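Side-chain contacts in TRAP dicarboxylate transporter, DctP subunit (Sulfurospirillum deleyianum, PDB 4OVS), which probably captures succinate, and perhaps related dicarboxylates, in the periplasm as the solute-binding subunit of a TRAP transporter: residues Q102-P107 / Q126-K131; F108-K113 / Y117-G122. All coordinates share one frame; numbering follows the deposited sequence.

Contact 1 of 2, residues Q102-P107 / Q126-K131; sequences QLFDLP and QILKDK
Leu128 reaches from helix 123-134 to Leu103 and Phe104 in the periplasmic-binding-protein fold of solute-binding protein family 7, where one side chain of the helix meets two residues of the long loop between strand 86-87 and helix 113-120. The backbones stay well apart, with 9.5 Å between Leu103 CA and Leu128 CA, so the gap is bridged by side chains and no hydrogen bond crosses it.

Leu128 loses the most surface, 61 of the 110 Å² buried in total, and one methyl does the touching. With CG anti to its carbonyl carbon (chi1 -68°), the chain projects from the helix and brings CD1 to the far end of the Phe104 ring. That methyl lies 3.3 Å from Phe104 CZ, a tight approach, and is equally distant, at 3.8 Å, from Phe104 CE1 and CE2. It is thus centred on the CZ end of the ring, which it meets obliquely. Phe104 comes from the opposite direction, while its ring also makes an edge-to-face pair with Phe91. Tyr142 of strand 137-152 touches both Phe104 and Leu128, tying the pair to the main sheet.

Leu103 completes the trio from a different direction, its side chain running nearly perpendicular to that of Leu128. Leu324 and Val328 of helix 317-330 also pack against this leucine. All three contact residues are buried. Having CG anti to the backbone N (chi1 171°) carries the Leu103 branch toward the helix, where its CD2 methyl stops 4.0 Å from Leu128 CD1.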
loop_
_atom_site.group_PDB
_atom_site.type_symbol
_atom_site.label_atom_id
_atom_site.label_comp_id
_atom_site.label_asym_id
_atom_site.label_seq_id
_atom_site.Cartn_x
_atom_site.Cartn_y
_atom_site.Cartn_z
ATOM N N GLN A 102 -9.372 2.656 7.670
ATOM C CA GLN A 102 -8.884 1.407 8.267
ATOM C C GLN A 102 -9.704 0.205 7.835
ATOM O O GLN A 102 -9.289 -0.944 8.020
ATOM C CB GLN A 102 -8.856 1.494 9.787
ATOM C CG GLN A 102 -7.787 2.375 10.284
ATOM C CD GLN A 102 -7.794 2.462 11.782
ATOM O OE1 GLN A 102 -6.922 1.904 12.453
ATOM N NE2 GLN A 102 -8.784 3.170 12.327
ATOM N N LEU A 103 -10.882 0.452 7.280
ATOM C CA LEU A 103 -11.684 -0.622 6.713
ATOM C C LEU A 103 -10.857 -1.547 5.783
ATOM O O LEU A 103 -10.923 -2.746 5.891
ATOM C CB LEU A 103 -12.850 -0.025 5.939
ATOM C CG LEU A 103 -13.714 -0.928 5.072
ATOM C CD1 LEU A 103 -14.570 -1.880 5.889
ATOM C CD2 LEU A 103 -14.572 -0.009 4.257
ATOM N N PHE A 104 -10.077 -0.965 4.898
ATOM C CA PHE A 104 -9.342 -1.713 3.887
ATOM C C PHE A 104 -8.079 -2.446 4.452
ATOM O O PHE A 104 -7.475 -3.272 3.776
ATOM C CB PHE A 104 -8.902 -0.756 2.785
ATOM C CG PHE A 104 -10.028 -0.050 2.073
ATOM C CD1 PHE A 104 -11.314 -0.564 2.064
ATOM C CD2 PHE A 104 -9.784 1.128 1.374
ATOM C CE1 PHE A 104 -12.341 0.074 1.383
ATOM C CE2 PHE A 104 -10.825 1.785 0.686
ATOM C CZ PHE A 104 -12.087 1.252 0.687
ATOM N N ASP A 105 -7.701 -2.141 5.688
ATOM C CA ASP A 105 -6.619 -2.833 6.395
ATOM C C ASP A 105 -7.082 -4.054 7.183
ATOM O O ASP A 105 -6.266 -4.833 7.645
ATOM C CB ASP A 105 -5.982 -1.910 7.429
ATOM C CG ASP A 105 -4.960 -1.006 6.852
ATOM O OD1 ASP A 105 -4.601 -1.181 5.663
ATOM O OD2 ASP A 105 -4.517 -0.112 7.604
ATOM N N LEU A 106 -8.383 -4.207 7.394
ATOM C CA LEU A 106 -8.853 -5.304 8.241
ATOM C C LEU A 106 -8.402 -6.643 7.685
ATOM O O LEU A 106 -8.454 -6.872 6.488
ATOM C CB LEU A 106 -10.362 -5.284 8.353
ATOM C CG LEU A 106 -10.946 -4.128 9.156
ATOM C CD1 LEU A 106 -12.460 -4.027 8.887
ATOM C CD2 LEU A 106 -10.634 -4.313 10.658
ATOM N N PRO A 107 -7.927 -7.526 8.553
ATOM C CA PRO A 107 -7.406 -8.798 8.041
ATOM C C PRO A 107 -8.480 -9.681 7.402
ATOM O O PRO A 107 -9.524 -9.904 7.975
ATOM C CB PRO A 107 -6.783 -9.453 9.272
ATOM C CG PRO A 107 -7.288 -8.693 10.450
ATOM C CD PRO A 107 -7.605 -7.309 9.965
ATOM N N GLN A 126 -16.307 5.112 -3.031
ATOM C CA GLN A 126 -16.633 6.535 -3.214
ATOM C C GLN A 126 -16.829 7.243 -1.880
ATOM O O GLN A 126 -16.425 8.388 -1.720
ATOM C CB GLN A 126 -17.875 6.713 -4.082
ATOM C CG GLN A 126 -18.162 8.161 -4.427
ATOM C CD GLN A 126 -17.089 8.764 -5.307
ATOM O OE1 GLN A 126 -16.798 8.264 -6.395
ATOM N NE2 GLN A 126 -16.458 9.819 -4.818
ATOM N N ILE A 127 -17.428 6.549 -0.920
ATOM C CA ILE A 127 -17.628 7.114 0.407
ATOM C C ILE A 127 -16.291 7.492 1.024
ATOM O O ILE A 127 -16.161 8.557 1.616
ATOM C CB ILE A 127 -18.337 6.135 1.320
ATOM C CG1 ILE A 127 -19.844 6.185 1.079
ATOM C CG2 ILE A 127 -18.050 6.471 2.785
ATOM C CD1 ILE A 127 -20.580 4.918 1.543
ATOM N N LEU A 128 -15.283 6.625 0.896
ATOM C CA LEU A 128 -13.966 6.936 1.491
ATOM C C LEU A 128 -13.207 8.023 0.708
ATOM O O LEU A 128 -12.558 8.862 1.301
ATOM C CB LEU A 128 -13.135 5.680 1.665
ATOM C CG LEU A 128 -13.847 4.879 2.752
ATOM C CD1 LEU A 128 -13.701 3.436 2.505
ATOM C CD2 LEU A 128 -13.357 5.231 4.122
ATOM N N LYS A 129 -13.303 8.031 -0.614
ATOM C CA LYS A 129 -12.756 9.158 -1.375
ATOM C C LYS A 129 -13.346 10.477 -0.850
ATOM O O LYS A 129 -12.654 11.470 -0.666
ATOM C CB LYS A 129 -13.112 9.048 -2.871
ATOM C CG LYS A 129 -12.422 7.961 -3.647
ATOM C CD LYS A 129 -12.627 8.162 -5.130
ATOM C CE LYS A 129 -12.036 7.030 -5.905
ATOM N NZ LYS A 129 -12.134 7.212 -7.395
ATOM N N ASP A 130 -14.655 10.487 -0.657
ATOM C CA ASP A 130 -15.329 11.733 -0.316
ATOM C C ASP A 130 -14.822 12.267 1.023
ATOM O O ASP A 130 -14.690 13.477 1.228
ATOM C CB ASP A 130 -16.851 11.548 -0.301
ATOM C CG ASP A 130 -17.442 11.416 -1.705
ATOM O OD1 ASP A 130 -16.718 11.596 -2.722
ATOM O OD2 ASP A 130 -18.666 11.158 -1.793
ATOM N N LYS A 131 -14.520 11.355 1.927
ATOM C CA LYS A 131 -13.986 11.725 3.240
ATOM C C LYS A 131 -12.601 12.360 3.144
ATOM O O LYS A 131 -12.280 13.288 3.865
ATOM C CB LYS A 131 -13.940 10.494 4.147
ATOM C CG LYS A 131 -15.335 9.960 4.470
ATOM C CD LYS A 131 -15.311 8.848 5.514
ATOM C CE LYS A 131 -16.704 8.361 5.842
ATOM N NZ LYS A 131 -17.289 9.179 6.918
#

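Contact 2 of 2, residues F108-K113 / Y117-G122; sequences FIFRDK and YKVLDG
Tyr117 is tied to Lys113 by the first full turn of helix 113-120: Tyr117 N donates to Lys113 O over 3.0 Å, the i to i+4 bond of the helix. The same oxygen also lies 3.3 Å from Tyr117 CD2, obliquely to the ring, because the tyrosine side chain starts back along the helix with CG anti to its carbonyl carbon (chi1 -80°). Across this turn the start of the Lys113 side chain lies near the ring, Lys113 CB being 4.5 Å from Tyr117 CD2. The ammonium group of Lys113 forms a salt bridge with Asp144 of strand 137-152, a residue that Tyr117 touches as well. These two residues bury the largest areas here, 59 Å² for Lys113 and 56 Å² for Tyr117.

Two residues on, Val119 turns its branched side chain toward the preceding loop and meets Phe110 at the ring edge. Phe110 CE1 is 4.0 Å from Val119 CB, which lies in the ring plane, and equally far from Val119 CG1, so the valine borders the ring instead of covering a face. With CG1 anti to the backbone N (chi1 171°), the valine directs CB and both methyls at this one ring carbon, Val119 CG2 lying 4.2 Å from Phe110 CE1. Phe147 of strand 137-152 packs on the same phenylalanine. The helix then closes: Asp121 N bonds to Tyr117 O at 2.9 Å, and Asp121 is the first residue to leave helical geometry.

The arrangement is that of a helix N-terminus capped by Asp112 at the N-cap position, whose OD1 accepts from His115 N, with the incoming loop folding back to set Phe110 against Val119.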
loop_
_atom_site.group_PDB
_atom_site.type_symbol
_atom_site.label_atom_id
_atom_site.label_comp_id
_atom_site.label_asym_id
_atom_site.label_seq_id
_atom_site.Cartn_x
_atom_site.Cartn_y
_atom_site.Cartn_z
ATOM N N PHE A 108 -8.211 -10.135 6.182
ATOM C CA PHE A 108 -9.112 -11.008 5.442
ATOM C C PHE A 108 -10.431 -10.374 5.009
ATOM O O PHE A 108 -11.355 -11.093 4.666
ATOM C CB PHE A 108 -9.404 -12.281 6.221
ATOM C CG PHE A 108 -8.194 -13.142 6.412
ATOM C CD1 PHE A 108 -7.775 -13.993 5.411
ATOM C CD2 PHE A 108 -7.457 -13.068 7.574
ATOM C CE1 PHE A 108 -6.640 -14.781 5.561
ATOM C CE2 PHE A 108 -6.310 -13.866 7.741
ATOM C CZ PHE A 108 -5.906 -14.721 6.731
ATOM N N ILE A 109 -10.505 -9.049 4.961
ATOM C CA ILE A 109 -11.744 -8.386 4.544
ATOM C C ILE A 109 -12.032 -8.595 3.034
ATOM O O ILE A 109 -13.179 -8.743 2.615
ATOM C CB ILE A 109 -11.751 -6.871 4.941
ATOM C CG1 ILE A 109 -13.124 -6.240 4.668
ATOM C CG2 ILE A 109 -10.723 -6.090 4.182
ATOM C CD1 ILE A 109 -13.998 -6.097 5.870
ATOM N N PHE A 110 -10.988 -8.641 2.216
ATOM C CA PHE A 110 -11.164 -8.816 0.767
ATOM C C PHE A 110 -10.898 -10.283 0.377
ATOM O O PHE A 110 -9.819 -10.809 0.688
ATOM C CB PHE A 110 -10.219 -7.901 -0.038
ATOM C CG PHE A 110 -10.498 -6.411 0.110
ATOM C CD1 PHE A 110 -11.656 -5.838 -0.418
ATOM C CD2 PHE A 110 -9.620 -5.591 0.767
ATOM C CE1 PHE A 110 -11.916 -4.465 -0.276
ATOM C CE2 PHE A 110 -9.876 -4.230 0.922
ATOM C CZ PHE A 110 -11.040 -3.665 0.400
ATOM N N ARG A 111 -11.849 -10.919 -0.319
ATOM C CA ARG A 111 -11.782 -12.335 -0.676
ATOM C C ARG A 111 -10.836 -12.576 -1.813
ATOM O O ARG A 111 -10.274 -13.658 -1.923
ATOM C CB ARG A 111 -13.133 -12.845 -1.151
ATOM C CG ARG A 111 -14.235 -12.731 -0.175
ATOM C CD ARG A 111 -15.447 -13.483 -0.660
ATOM N NE ARG A 111 -16.003 -12.964 -1.907
ATOM C CZ ARG A 111 -16.756 -11.866 -2.002
ATOM N NH1 ARG A 111 -17.031 -11.123 -0.932
ATOM N NH2 ARG A 111 -17.235 -11.493 -3.183
ATOM N N ASP A 112 -10.691 -11.590 -2.689
ATOM C CA ASP A 112 -9.890 -11.746 -3.891
ATOM C C ASP A 112 -9.947 -10.432 -4.633
ATOM O O ASP A 112 -10.517 -9.471 -4.111
ATOM C CB ASP A 112 -10.350 -12.937 -4.738
ATOM C CG ASP A 112 -11.839 -12.946 -5.000
ATOM O OD1 ASP A 112 -12.477 -11.874 -5.002
ATOM O OD2 ASP A 112 -12.394 -14.035 -5.233
ATOM N N LYS A 113 -9.342 -10.351 -5.815
ATOM C CA LYS A 113 -9.253 -9.085 -6.518
ATOM C C LYS A 113 -10.582 -8.688 -7.115
ATOM O O LYS A 113 -10.871 -7.500 -7.293
ATOM C CB LYS A 113 -8.215 -9.150 -7.641
ATOM C CG LYS A 113 -6.774 -9.251 -7.164
ATOM C CD LYS A 113 -6.252 -7.928 -6.656
ATOM C CE LYS A 113 -4.802 -8.031 -6.169
ATOM N NZ LYS A 113 -3.753 -7.803 -7.218
ATOM N N TYR A 117 -12.019 -4.872 -6.373
ATOM C CA TYR A 117 -12.315 -3.849 -7.356
ATOM C C TYR A 117 -13.816 -3.441 -7.347
ATOM O O TYR A 117 -14.147 -2.281 -7.590
ATOM C CB TYR A 117 -11.866 -4.306 -8.733
ATOM C CG TYR A 117 -10.386 -4.123 -8.954
ATOM C CD1 TYR A 117 -9.804 -2.868 -8.855
ATOM C CD2 TYR A 117 -9.560 -5.205 -9.251
ATOM C CE1 TYR A 117 -8.449 -2.690 -9.055
ATOM C CE2 TYR A 117 -8.198 -5.025 -9.454
ATOM C CZ TYR A 117 -7.664 -3.787 -9.366
ATOM O OH TYR A 117 -6.316 -3.612 -9.549
ATOM N N LYS A 118 -14.704 -4.391 -7.037
ATOM C CA LYS A 118 -16.114 -4.080 -6.881
ATOM C C LYS A 118 -16.324 -3.133 -5.708
ATOM O O LYS A 118 -17.233 -2.315 -5.725
ATOM C CB LYS A 118 -16.943 -5.348 -6.675
ATOM C CG LYS A 118 -17.202 -6.155 -7.966
ATOM C CD LYS A 118 -18.105 -7.355 -7.703
ATOM C CE LYS A 118 -18.086 -8.367 -8.876
ATOM N NZ LYS A 118 -18.766 -9.675 -8.587
ATOM N N VAL A 119 -15.510 -3.254 -4.675
ATOM C CA VAL A 119 -15.597 -2.320 -3.566
ATOM C C VAL A 119 -14.996 -0.963 -3.924
ATOM O O VAL A 119 -15.664 0.084 -3.797
ATOM C CB VAL A 119 -14.953 -2.900 -2.311
ATOM C CG1 VAL A 119 -14.839 -1.843 -1.225
ATOM C CG2 VAL A 119 -15.766 -4.043 -1.832
ATOM N N LEU A 120 -13.769 -0.982 -4.410
ATOM C CA LEU A 120 -13.038 0.248 -4.704
ATOM C C LEU A 120 -13.707 1.087 -5.775
ATOM O O LEU A 120 -13.781 2.296 -5.628
ATOM C CB LEU A 120 -11.588 -0.031 -5.112
ATOM C CG LEU A 120 -10.679 -0.657 -4.054
ATOM C CD1 LEU A 120 -9.213 -0.766 -4.536
ATOM C CD2 LEU A 120 -10.763 0.086 -2.737
ATOM N N ASP A 121 -14.197 0.481 -6.857
ATOM C CA ASP A 121 -14.822 1.297 -7.883
ATOM C C ASP A 121 -16.349 1.379 -7.714
ATOM O O ASP A 121 -17.052 1.677 -8.664
ATOM C CB ASP A 121 -14.492 0.793 -9.290
ATOM C CG ASP A 121 -13.001 0.789 -9.588
ATOM O OD1 ASP A 121 -12.282 1.696 -9.127
ATOM O OD2 ASP A 121 -12.547 -0.150 -10.283
ATOM N N GLY A 122 -16.842 1.129 -6.505
ATOM C CA GLY A 122 -18.260 1.121 -6.225
ATOM C C GLY A 122 -18.573 2.052 -5.071
ATOM O O GLY A 122 -17.813 2.980 -4.774
#

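How the contacts relate
Contact 2 is nested within the chain segment closed by contact 1, and their centres lie 11 Å apart. Phe104 joins them directly: its CD1 is 3.5 Å from Phe110 CZ, its CE2 is 3.8 Å from Leu120 CD2, and its CE1 is 4.1 Å from Val119 CG1. The ring therefore packs against both consecutive helices, 113-120 and 123-134. Neither contact forms the succinate site itself. The side chain of Phe104 in contact 1 is about 10 Å from that of the succinate-binding residue Tyr236, and that of Tyr117 in contact 2 about 9 Å; bound succinate is about 13 Å from the side chains of Phe104 and Lys113.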